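Local coordinates for uncharacterized protein (Parabacteroides merdae ATCC 43184, PDB 4OPW) that is of unknown function but is probably a cell-surface adhesin, with an elongated body wound as a parallel beta-solenoid, at residues 133-138 / 159-164; 173-178 / 193-198; 199-204 / 217-222; 211-216 / 229-234. All coordinates share one frame; numbering follows the deposited sequence. Where two conformers were deposited one is given.

Interaction 1 of 4, residues 133-138 / 159-164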
loop_
_atom_site.group_PDB
_atom_site.type_symbol
_atom_site.label_atom_id
_atom_site.label_comp_id
_atom_site.label_asym_id
_atom_site.label_seq_id
_atom_site.Cartn_x
_atom_site.Cartn_y
_atom_site.Cartn_z
ATOM N N LEU A 133 6.228 3.471 1.572
ATOM C CA LEU A 133 5.260 3.013 0.591
ATOM C C LEU A 133 5.902 2.726 -0.742
ATOM O O LEU A 133 6.660 3.550 -1.270
ATOM C CB LEU A 133 4.168 4.076 0.425
ATOM C CG LEU A 133 3.542 4.624 1.729
ATOM C CD1 LEU A 133 2.533 5.716 1.428
ATOM C CD2 LEU A 133 2.879 3.513 2.543
ATOM N N ASN A 134 5.620 1.537 -1.272
ATOM C CA ASN A 134 6.189 1.075 -2.534
ATOM C C ASN A 134 5.119 0.497 -3.412
ATOM O O ASN A 134 4.331 -0.350 -2.967
ATOM C CB ASN A 134 7.270 0.015 -2.265
ATOM C CG ASN A 134 8.342 0.507 -1.317
ATOM O OD1 ASN A 134 9.305 1.119 -1.749
ATOM N ND2 ASN A 134 8.137 0.327 0.003
ATOM N N VAL A 135 5.060 0.975 -4.663
ATOM C CA VAL A 135 4.082 0.485 -5.621
ATOM C C VAL A 135 4.802 0.002 -6.883
ATOM O O VAL A 135 5.783 0.626 -7.324
ATOM C CB VAL A 135 3.022 1.590 -5.931
ATOM C CG1 VAL A 135 2.382 1.399 -7.312
ATOM C CG2 VAL A 135 1.940 1.638 -4.835
ATOM N N SER A 136 4.287 -1.084 -7.483
ATOM C CA SER A 136 4.775 -1.549 -8.786
ATOM C C SER A 136 3.651 -2.307 -9.486
ATOM O O SER A 136 2.600 -2.523 -8.877
ATOM C CB SER A 136 6.027 -2.410 -8.637
ATOM O OG SER A 136 5.729 -3.694 -8.122
ATOM N N GLY A 137 3.853 -2.641 -10.762
ATOM C CA GLY A 137 2.903 -3.433 -11.549
ATOM C C GLY A 137 1.497 -2.888 -11.584
ATOM O O GLY A 137 0.534 -3.650 -11.498
ATOM N N SER A 138 1.369 -1.550 -11.727
ATOM C CA SER A 138 0.102 -0.825 -11.855
ATOM C C SER A 138 -0.788 -0.952 -10.628
ATOM O O SER A 138 -2.003 -0.724 -10.737
ATOM C CB SER A 138 -0.670 -1.243 -13.113
ATOM O OG SER A 138 0.113 -1.087 -14.284
ATOM N N GLY A 159 1.914 2.611 -11.762
ATOM C CA GLY A 159 1.046 2.607 -10.594
ATOM C C GLY A 159 0.886 3.986 -9.999
ATOM O O GLY A 159 1.474 4.951 -10.501
ATOM N N THR A 160 0.042 4.104 -8.955
ATOM C CA THR A 160 -0.221 5.418 -8.367
ATOM C C THR A 160 -0.195 5.372 -6.839
ATOM O O THR A 160 -0.545 4.350 -6.226
ATOM C CB THR A 160 -1.561 6.038 -8.850
ATOM O OG1 THR A 160 -2.650 5.390 -8.205
ATOM C CG2 THR A 160 -1.749 6.034 -10.364
ATOM N N ILE A 161 0.189 6.499 -6.230
ATOM C CA ILE A 161 0.174 6.687 -4.778
ATOM C C ILE A 161 -0.522 8.022 -4.531
ATOM O O ILE A 161 -0.031 9.062 -4.967
ATOM C CB ILE A 161 1.567 6.593 -4.094
ATOM C CG1 ILE A 161 2.196 5.171 -4.312
ATOM C CG2 ILE A 161 1.424 6.898 -2.580
ATOM C CD1 ILE A 161 3.668 4.977 -3.850
ATOM N N ASN A 162 -1.684 7.980 -3.894
ATOM C CA ASN A 162 -2.453 9.180 -3.572
ATOM C C ASN A 162 -2.450 9.384 -2.069
ATOM O O ASN A 162 -3.032 8.588 -1.337
ATOM C CB ASN A 162 -3.882 9.058 -4.121
ATOM C CG ASN A 162 -4.756 10.269 -3.897
ATOM O OD1 ASN A 162 -4.328 11.296 -3.375
ATOM N ND2 ASN A 162 -6.023 10.150 -4.265
ATOM N N LEU A 163 -1.767 10.441 -1.614
ATOM C CA LEU A 163 -1.638 10.818 -0.195
ATOM C C LEU A 163 -2.462 12.066 -0.029
ATOM O O LEU A 163 -2.029 13.151 -0.406
ATOM C CB LEU A 163 -0.162 11.046 0.188
ATOM C CG LEU A 163 0.851 9.956 -0.200
ATOM C CD1 LEU A 163 2.251 10.344 0.250
ATOM C CD2 LEU A 163 0.467 8.588 0.412
ATOM N N LYS A 164 -3.706 11.888 0.394
ATOM C CA LYS A 164 -4.719 12.947 0.436
ATOM C C LYS A 164 -4.438 14.099 1.405
ATOM O O LYS A 164 -4.751 15.245 1.077
ATOM C CB LYS A 164 -6.081 12.348 0.788
ATOM C CG LYS A 164 -6.658 11.459 -0.314
ATOM C CD LYS A 164 -8.089 11.075 0.010
ATOM C CE LYS A 164 -8.757 10.331 -1.119
ATOM N NZ LYS A 164 -10.016 9.675 -0.677
#
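OG of Ser-138 is hydrogen-bonded to OG of Ser-158, the residue just ahead of Gly-159, and here the two segments come together, CA of Ser-138 lying 3.8 Å from CA of Gly-159. Beyond this polar corner the contact is carried mainly by aliphatic side chains and widens like a wedge. The strands 133-136 and 159-163 run at 152° to one another, so their chains head in nearly opposite senses on facing walls. Val-135 stands at the narrow end. Its two methyl groups divide the work, CG1 resting 3.7 Å from CA of Gly-159 while CG2 lies 3.6 Å from CG1 of Ile-161. With CG1 of Val-135 turned opposite the backbone N (chi1 155°), CG2 is left beside that N and against the isoleucine, and the two side chains pass alongside, heading opposite ways. At the wide end the gap is spanned by two leucines. Leu-133 and Leu-163 overlap in the same passing fashion, meeting through CD1 of Leu-133 and CD2 of Leu-163 at 3.7 Å. Met-141 from strand 139-147 packs on both Leu-133 and Val-135, and Thr-160 is tied on its far side through OG1 to OD1 of Asn-140. Aliphatic side chains from facing walls fill the interior of a parallel beta-solenoid in this way, consistent with the pectate-lyase-like clan of this family.

Interaction 2 of 4, residues 173-178 / 193-198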
loop_
_atom_site.group_PDB
_atom_site.type_symbol
_atom_site.label_atom_id
_atom_site.label_comp_id
_atom_site.label_asym_id
_atom_site.label_seq_id
_atom_site.Cartn_x
_atom_site.Cartn_y
_atom_site.Cartn_z
ATOM N N TYR A 173 10.460 11.080 -2.529
ATOM C CA TYR A 173 9.516 10.659 -3.560
ATOM C C TYR A 173 10.280 10.197 -4.767
ATOM O O TYR A 173 11.187 10.914 -5.223
ATOM C CB TYR A 173 8.568 11.799 -3.951
ATOM C CG TYR A 173 7.659 12.309 -2.860
ATOM C CD1 TYR A 173 6.602 11.538 -2.391
ATOM C CD2 TYR A 173 7.770 13.614 -2.388
ATOM C CE1 TYR A 173 5.711 12.031 -1.438
ATOM C CE2 TYR A 173 6.875 14.125 -1.451
ATOM C CZ TYR A 173 5.852 13.325 -0.970
ATOM O OH TYR A 173 4.941 13.816 -0.067
ATOM N N SER A 174 9.951 9.008 -5.299
ATOM C CA SER A 174 10.658 8.509 -6.475
ATOM C C SER A 174 9.712 7.801 -7.434
ATOM O O SER A 174 8.804 7.095 -7.000
ATOM C CB SER A 174 11.791 7.564 -6.075
ATOM O OG SER A 174 12.777 8.198 -5.279
ATOM N N ILE A 175 9.905 8.043 -8.745
ATOM C CA ILE A 175 9.146 7.400 -9.834
ATOM C C ILE A 175 10.176 6.878 -10.825
ATOM O O ILE A 175 11.027 7.660 -11.279
ATOM C CB ILE A 175 8.060 8.285 -10.530
ATOM C CG1 ILE A 175 6.937 8.709 -9.540
ATOM C CG2 ILE A 175 7.437 7.555 -11.769
ATOM C CD1 ILE A 175 6.190 9.951 -9.937
ATOM N N THR A 176 10.083 5.580 -11.195
ATOM C CA THR A 176 11.010 4.983 -12.162
ATOM C C THR A 176 10.174 4.294 -13.232
ATOM O O THR A 176 9.255 3.554 -12.889
ATOM C CB THR A 176 12.008 4.031 -11.461
ATOM O OG1 THR A 176 12.673 4.744 -10.410
ATOM C CG2 THR A 176 13.049 3.473 -12.427
ATOM N N THR A 177 10.467 4.596 -14.528
ATOM C CA THR A 177 9.787 4.135 -15.766
ATOM C C THR A 177 8.499 4.941 -15.959
ATOM O O THR A 177 8.359 5.612 -16.969
ATOM C CB THR A 177 9.529 2.600 -15.819
ATOM O OG1 THR A 177 10.751 1.896 -15.569
ATOM C CG2 THR A 177 8.904 2.150 -17.150
ATOM N N ASP A 178 7.546 4.834 -15.022
ATOM C CA ASP A 178 6.264 5.563 -15.080
ATOM C C ASP A 178 5.534 5.442 -13.767
ATOM O O ASP A 178 5.882 4.602 -12.958
ATOM C CB ASP A 178 5.372 5.019 -16.218
ATOM C CG ASP A 178 4.306 5.994 -16.712
ATOM O OD1 ASP A 178 4.269 7.145 -16.217
ATOM O OD2 ASP A 178 3.552 5.624 -17.626
ATOM N N CYS A 193 12.775 14.672 -4.613
ATOM C CA CYS A 193 11.888 14.091 -5.644
ATOM C C CYS A 193 12.682 13.735 -6.871
ATOM O O CYS A 193 13.389 14.586 -7.426
ATOM C CB CYS A 193 10.723 15.019 -5.979
ATOM S SG CYS A 193 9.431 14.262 -7.009
ATOM N N LYS A 194 12.564 12.478 -7.316
ATOM C CA LYS A 194 13.317 11.991 -8.464
ATOM C C LYS A 194 12.426 11.200 -9.417
ATOM O O LYS A 194 11.682 10.314 -8.981
ATOM C CB LYS A 194 14.500 11.132 -7.978
ATOM C CG LYS A 194 15.494 10.719 -9.062
ATOM C CD LYS A 194 16.577 9.824 -8.469
ATOM C CE LYS A 194 17.403 9.122 -9.517
ATOM N NZ LYS A 194 18.255 8.054 -8.928
ATOM N N ILE A 195 12.489 11.544 -10.721
ATOM C CA ILE A 195 11.740 10.851 -11.783
ATOM C C ILE A 195 12.751 10.397 -12.840
ATOM O O ILE A 195 13.484 11.226 -13.376
ATOM C CB ILE A 195 10.559 11.648 -12.425
ATOM C CG1 ILE A 195 9.519 12.082 -11.346
ATOM C CG2 ILE A 195 9.880 10.776 -13.531
ATOM C CD1 ILE A 195 8.356 12.941 -11.866
ATOM N N THR A 196 12.768 9.084 -13.157
ATOM C CA THR A 196 13.632 8.513 -14.203
ATOM C C THR A 196 12.678 7.828 -15.188
ATOM O O THR A 196 12.082 6.800 -14.854
ATOM C CB THR A 196 14.678 7.528 -13.591
ATOM O OG1 THR A 196 15.337 8.141 -12.479
ATOM C CG2 THR A 196 15.724 7.047 -14.627
ATOM N N GLY A 197 12.506 8.438 -16.355
ATOM C CA GLY A 197 11.587 7.983 -17.394
ATOM C C GLY A 197 10.379 8.893 -17.400
ATOM O O GLY A 197 10.512 10.114 -17.247
ATOM N N LYS A 198 9.187 8.306 -17.526
ATOM C CA LYS A 198 7.939 9.072 -17.516
ATOM C C LYS A 198 7.389 9.163 -16.104
ATOM O O LYS A 198 7.860 8.484 -15.184
ATOM C CB LYS A 198 6.880 8.401 -18.437
ATOM C CG LYS A 198 7.228 8.327 -19.916
ATOM C CD LYS A 198 6.597 7.096 -20.595
ATOM C CE LYS A 198 5.111 7.191 -20.850
ATOM N NZ LYS A 198 4.609 6.006 -21.596
HETATM O O HOH W 1 13.894 7.817 -10.301
#
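Ile-175 and Ile-195 stand side by side on the inward face of two parallel strands and point the same way, CB of Ile-175 lying 4.1 Å from CG1 of Ile-195. Both carry CG1 beside the backbone N (chi1 -63° and -58°), and this shared choice brings equivalent branches alongside each other. On the same face CB of Tyr-173 approaches SG of Cys-193 at 4.0 Å, but the rest of the tyrosine leads away; its side chain also packs on Leu-151, Cys-153 and Ile-181. The opposite face is polar. There Thr-176 and Thr-196 form a matched pair bridged by one water, which is 2.6 Å from OG1 of Thr-196, binds OG1 of Thr-176 weakly and donates to O of Ile-175. That carbonyl also accepts the backbone N of Thr-196 at 2.9 Å, one of five such bonds that keep the strands in exact register. Near the turn the pairing loses its regularity: N of Lys-198 reaches O of Thr-177 from 50° above the carbonyl plane. The side chains of Asp-178 and Lys-198 lie across one another there, OD1 of Asp-178 being 3.7 Å from CB of Lys-198. Their charged ends, OD2 of Asp-178 and NZ of Lys-198, stay 4.1 Å apart, so any attraction is probably modest, and cohesion rests on the backbone bonds and the buried aliphatic packing.

Interaction 3 of 4, residues 199-204 / 217-222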
loop_
_atom_site.group_PDB
_atom_site.type_symbol
_atom_site.label_atom_id
_atom_site.label_comp_id
_atom_site.label_asym_id
_atom_site.label_seq_id
_atom_site.Cartn_x
_atom_site.Cartn_y
_atom_site.Cartn_z
ATOM N N GLY A 199 6.377 9.990 -15.940
ATOM C CA GLY A 199 5.708 10.075 -14.654
ATOM C C GLY A 199 5.286 11.458 -14.250
ATOM O O GLY A 199 5.597 12.452 -14.911
ATOM N N SER A 200 4.568 11.512 -13.152
ATOM C CA SER A 200 4.018 12.755 -12.639
ATOM C C SER A 200 4.039 12.742 -11.121
ATOM O O SER A 200 3.490 11.817 -10.497
ATOM C CB SER A 200 2.586 12.948 -13.161
ATOM O OG SER A 200 1.887 13.974 -12.480
ATOM N N ALA A 201 4.683 13.754 -10.532
ATOM C CA ALA A 201 4.687 13.883 -9.079
ATOM C C ALA A 201 4.101 15.226 -8.694
ATOM O O ALA A 201 4.542 16.247 -9.209
ATOM C CB ALA A 201 6.094 13.725 -8.504
ATOM N N GLN A 202 3.086 15.220 -7.821
ATOM C CA GLN A 202 2.426 16.419 -7.263
ATOM C C GLN A 202 2.821 16.471 -5.813
ATOM O O GLN A 202 2.503 15.540 -5.073
ATOM C CB GLN A 202 0.920 16.342 -7.436
ATOM C CG GLN A 202 0.471 16.383 -8.896
ATOM C CD GLN A 202 -1.015 16.189 -9.027
ATOM O OE1 GLN A 202 -1.692 15.725 -8.104
ATOM N NE2 GLN A 202 -1.555 16.539 -10.175
ATOM N N ILE A 203 3.587 17.482 -5.406
ATOM C CA ILE A 203 4.158 17.491 -4.060
ATOM C C ILE A 203 4.004 18.853 -3.382
ATOM O O ILE A 203 3.691 19.844 -4.053
ATOM C CB ILE A 203 5.656 17.046 -4.133
ATOM C CG1 ILE A 203 6.482 17.998 -5.044
ATOM C CG2 ILE A 203 5.761 15.578 -4.580
ATOM C CD1 ILE A 203 7.977 17.678 -5.125
ATOM N N HIS A 204 4.180 18.886 -2.043
ATOM C CA HIS A 204 4.006 20.136 -1.290
ATOM C C HIS A 204 5.190 20.364 -0.317
ATOM O O HIS A 204 5.036 20.228 0.901
ATOM C CB HIS A 204 2.634 20.139 -0.575
ATOM C CG HIS A 204 2.322 21.360 0.238
ATOM N ND1 HIS A 204 2.893 22.594 -0.038
ATOM C CD2 HIS A 204 1.472 21.501 1.280
ATOM C CE1 HIS A 204 2.413 23.423 0.874
ATOM N NE2 HIS A 204 1.548 22.814 1.681
ATOM N N GLY A 217 9.257 12.866 -17.456
ATOM C CA GLY A 217 8.505 13.015 -16.212
ATOM C C GLY A 217 8.436 14.439 -15.701
ATOM O O GLY A 217 9.371 15.224 -15.906
ATOM N N ASN A 218 7.321 14.792 -15.053
ATOM C CA ASN A 218 7.120 16.150 -14.551
ATOM C C ASN A 218 6.916 16.193 -13.053
ATOM O O ASN A 218 6.216 15.344 -12.491
ATOM C CB ASN A 218 5.918 16.804 -15.227
ATOM C CG ASN A 218 6.145 17.048 -16.686
ATOM O OD1 ASN A 218 7.025 17.819 -17.068
ATOM N ND2 ASN A 218 5.420 16.325 -17.523
ATOM N N ILE A 219 7.511 17.207 -12.424
ATOM C CA ILE A 219 7.356 17.471 -11.006
ATOM C C ILE A 219 6.569 18.777 -10.879
ATOM O O ILE A 219 6.968 19.800 -11.446
ATOM C CB ILE A 219 8.704 17.529 -10.258
ATOM C CG1 ILE A 219 9.422 16.160 -10.303
ATOM C CG2 ILE A 219 8.502 18.045 -8.803
ATOM C CD1 ILE A 219 10.890 16.192 -9.794
ATOM N N ARG A 220 5.437 18.728 -10.173
ATOM C CA ARG A 220 4.633 19.931 -9.945
ATOM C C ARG A 220 4.553 20.130 -8.447
ATOM O O ARG A 220 4.249 19.183 -7.728
ATOM C CB ARG A 220 3.247 19.826 -10.625
ATOM C CG ARG A 220 3.298 19.801 -12.163
ATOM C CD ARG A 220 3.852 21.087 -12.766
ATOM N NE ARG A 220 3.956 21.015 -14.226
ATOM C CZ ARG A 220 5.046 20.652 -14.899
ATOM N NH1 ARG A 220 6.143 20.283 -14.253
ATOM N NH2 ARG A 220 5.044 20.646 -16.224
ATOM N N TYR A 221 4.916 21.320 -7.957
ATOM C CA TYR A 221 4.930 21.524 -6.520
ATOM C C TYR A 221 4.145 22.745 -6.079
ATOM O O TYR A 221 4.001 23.719 -6.823
ATOM C CB TYR A 221 6.391 21.638 -6.010
ATOM C CG TYR A 221 7.127 22.878 -6.480
ATOM C CD1 TYR A 221 7.868 22.870 -7.661
ATOM C CD2 TYR A 221 7.094 24.054 -5.737
ATOM C CE1 TYR A 221 8.556 24.001 -8.090
ATOM C CE2 TYR A 221 7.768 25.193 -6.163
ATOM C CZ TYR A 221 8.506 25.158 -7.336
ATOM O OH TYR A 221 9.170 26.287 -7.748
ATOM N N LYS A 222 3.663 22.701 -4.836
ATOM C CA LYS A 222 3.027 23.854 -4.194
ATOM C C LYS A 222 3.967 24.307 -3.119
ATOM O O LYS A 222 4.473 23.474 -2.354
ATOM C CB LYS A 222 1.630 23.516 -3.650
ATOM C CG LYS A 222 0.599 23.515 -4.770
ATOM C CD LYS A 222 -0.785 23.070 -4.342
ATOM C CE LYS A 222 -1.656 22.885 -5.568
ATOM N NZ LYS A 222 -3.042 22.491 -5.225
HETATM O O HOH W 2 3.698 14.056 -16.535
HETATM O O HOH W 3 2.933 16.519 -12.335
#
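His-204 donates from ND1 to O of Lys-222 at 2.9 Å, a side-chain addition to the backbone bonds between two parallel strands. The acceptor lies in the plane of the imidazole, yet the donor stands 61° above the carbonyl plane of Lys-222. With CG opposite the backbone N (chi1 180°), the ring is laid along its own strand's end, and ND1 looks across to the next strand. Five backbone bonds precede it, the straightest being N of Arg-220 to O of Ala-201 at 2.8 Å (176° at the hydrogen). At the other end O of Gly-199 serves two donors, N of Asn-218 at 2.9 Å and a water at 3.0 Å that in turn accepts from ND2 of the same asparagine. OD1 of Asn-218 is satisfied by N of Thr-236. NH1 of Arg-220 is shared between O of Ile-219, 3.0 Å away and within the guanidinium plane, and O of Thr-236. Inward, CD1 of Ile-203 packs 3.7 Å from CG2 of Ile-219. Strand 200-205 lies between strand 180-183, which binds its other edge, and strand 218-221, whose other edge pairs with strand 237-239, while strands 191-197 and 208-214 supply the opposing wall of the core.

Interaction 4 of 4, residues 211-216 / 229-234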
loop_
_atom_site.group_PDB
_atom_site.type_symbol
_atom_site.label_atom_id
_atom_site.label_comp_id
_atom_site.label_asym_id
_atom_site.label_seq_id
_atom_site.Cartn_x
_atom_site.Cartn_y
_atom_site.Cartn_z
ATOM N N ALA A 211 15.099 18.411 -6.625
ATOM C CA ALA A 211 14.432 17.717 -7.730
ATOM C C ALA A 211 15.398 17.230 -8.793
ATOM O O ALA A 211 16.282 17.980 -9.239
ATOM C CB ALA A 211 13.392 18.640 -8.360
ATOM N N THR A 212 15.218 15.961 -9.207
ATOM C CA THR A 212 16.040 15.351 -10.253
ATOM C C THR A 212 15.138 14.661 -11.264
ATOM O O THR A 212 14.334 13.811 -10.886
ATOM C CB THR A 212 17.077 14.368 -9.678
ATOM O OG1 THR A 212 17.725 14.946 -8.536
ATOM C CG2 THR A 212 18.122 13.945 -10.728
ATOM N N ILE A 213 15.282 15.021 -12.547
ATOM C CA ILE A 213 14.517 14.389 -13.626
ATOM C C ILE A 213 15.462 13.938 -14.716
ATOM O O ILE A 213 16.306 14.720 -15.133
ATOM C CB ILE A 213 13.421 15.336 -14.231
ATOM C CG1 ILE A 213 12.339 15.717 -13.174
ATOM C CG2 ILE A 213 12.798 14.705 -15.514
ATOM C CD1 ILE A 213 11.345 16.769 -13.598
ATOM N N VAL A 214 15.285 12.685 -15.202
ATOM C CA VAL A 214 15.978 12.153 -16.381
ATOM C C VAL A 214 14.864 11.557 -17.235
ATOM O O VAL A 214 14.330 10.498 -16.879
ATOM C CB VAL A 214 17.139 11.153 -16.105
ATOM C CG1 VAL A 214 17.782 10.698 -17.423
ATOM C CG2 VAL A 214 18.183 11.750 -15.171
ATOM N N GLY A 215 14.440 12.286 -18.272
ATOM C CA GLY A 215 13.341 11.860 -19.134
ATOM C C GLY A 215 12.235 12.887 -19.274
ATOM O O GLY A 215 12.476 14.079 -19.074
ATOM N N LYS A 216 11.006 12.423 -19.561
ATOM C CA LYS A 216 9.807 13.249 -19.816
ATOM C C LYS A 216 8.926 13.497 -18.573
ATOM O O LYS A 216 7.944 14.245 -18.655
ATOM C CB LYS A 216 8.935 12.574 -20.893
ATOM C CG LYS A 216 9.494 12.700 -22.299
ATOM C CD LYS A 216 8.780 11.754 -23.257
ATOM C CE LYS A 216 9.728 10.993 -24.164
ATOM N NZ LYS A 216 10.408 11.876 -25.154
ATOM N N GLN A 229 17.377 22.034 -8.647
ATOM C CA GLN A 229 16.974 21.009 -9.610
ATOM C C GLN A 229 18.063 20.682 -10.605
ATOM O O GLN A 229 18.945 21.505 -10.875
ATOM C CB GLN A 229 15.705 21.442 -10.373
ATOM C CG GLN A 229 15.866 22.723 -11.210
ATOM C CD GLN A 229 14.588 23.127 -11.877
ATOM O OE1 GLN A 229 14.350 22.807 -13.041
ATOM N NE2 GLN A 229 13.732 23.829 -11.154
ATOM N N LYS A 230 17.954 19.481 -11.191
ATOM C CA LYS A 230 18.796 19.016 -12.281
ATOM C C LYS A 230 17.910 18.199 -13.187
ATOM O O LYS A 230 17.414 17.141 -12.786
ATOM C CB LYS A 230 20.031 18.235 -11.788
ATOM C CG LYS A 230 21.051 17.923 -12.901
ATOM C CD LYS A 230 21.542 19.172 -13.671
ATOM C CE LYS A 230 22.297 18.800 -14.921
ATOM N NZ LYS A 230 22.197 19.858 -15.964
ATOM N N VAL A 231 17.624 18.747 -14.368
ATOM C CA VAL A 231 16.741 18.123 -15.351
ATOM C C VAL A 231 17.484 17.860 -16.645
ATOM O O VAL A 231 18.088 18.778 -17.217
ATOM C CB VAL A 231 15.482 19.005 -15.623
ATOM C CG1 VAL A 231 14.651 18.457 -16.780
ATOM C CG2 VAL A 231 14.628 19.164 -14.371
ATOM N N ILE A 232 17.411 16.596 -17.105
ATOM C CA ILE A 232 17.912 16.116 -18.389
ATOM C C ILE A 232 16.708 15.463 -19.050
ATOM O O ILE A 232 16.175 14.468 -18.544
ATOM C CB ILE A 232 19.171 15.180 -18.296
ATOM C CG1 ILE A 232 20.366 15.834 -17.548
ATOM C CG2 ILE A 232 19.581 14.601 -19.678
ATOM C CD1 ILE A 232 20.803 17.318 -18.033
ATOM N N GLY A 233 16.232 16.069 -20.129
ATOM C CA GLY A 233 15.055 15.573 -20.830
ATOM C C GLY A 233 14.028 16.660 -21.050
ATOM O O GLY A 233 14.280 17.831 -20.741
ATOM N N LYS A 234 12.864 16.274 -21.571
ATOM C CA LYS A 234 11.764 17.207 -21.871
ATOM C C LYS A 234 10.900 17.516 -20.637
ATOM O O LYS A 234 10.150 18.497 -20.641
ATOM C CB LYS A 234 10.889 16.652 -23.009
ATOM C CG LYS A 234 11.600 16.628 -24.363
ATOM C CD LYS A 234 10.920 15.666 -25.338
ATOM C CE LYS A 234 11.616 15.644 -26.682
ATOM N NZ LYS A 234 11.185 14.491 -27.516
#
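Ala-211 and Lys-230 open a series of backbone hydrogen bonds between parallel strands, O of Ala-211 accepting from N of Lys-230 at 3.0 Å. The series continues as N of Ile-213 to O of Lys-230, N of Ile-232 to O of Ile-213 and N of Gly-215 to O of Ile-232, the last of these being the shortest at 2.8 Å. Close CA-H...O contacts fill in between, among them CA of Gln-229 to O of Ala-211 at 3.1 Å. On the outward face CG2 of Thr-212 rests 3.9 Å from O of Lys-230.

The apolar contacts lie on the inward face. CG2 of Val-231 lies against the flank of Ile-213, 4.0 Å from CB and 4.1 Å from CD1, the two side chains lying alongside each other and pointing the same way. CG1 of Val-231 sits opposite the backbone N (chi1 172°), which leaves CG2 as the branch turned to the isoleucine. Val-237 packs against both residues from the facing wall. This side-by-side packing of residues at matching positions on successive coils is characteristic of a beta-solenoid, here at its C-terminal end, where strand 226-232 is the last of its sheet within the chain.

Charge marks the turn. Lys-216 and Lys-234 run side by side, bringing NZ of Lys-216 to 3.6 Å from NZ of Lys-234, an arrangement that would probably be unfavourable if both ammonium groups are fully charged. Lys-234 is extended beyond CG, whereas Lys-216 bends at its last two torsions, which places its NZ 3.8 Å from CD of Lys-234.

Read together, the four contacts sample one solenoid along its length; the centres of interactions 1 and 4 lie about 21 Å apart. Interactions 2 and 4 belong to the same wall: strands 191-197 and 208-214 are neighbours, probably joined by a hydrogen bond from N of Thr-212 to O of Cys-193 (2.9 Å). Interaction 3 forms the facing wall, and CD1 of Ile-219 reaches 3.7 Å from CG1 of Ile-213 in interaction 4. Interaction 1 joins two such walls, touching interaction 2 where CD1 of Leu-163 meets CE1 of Tyr-173 at 4.2 Å. Bound ethanediol near Asp-178 and Ser-200 probably came from crystallisation.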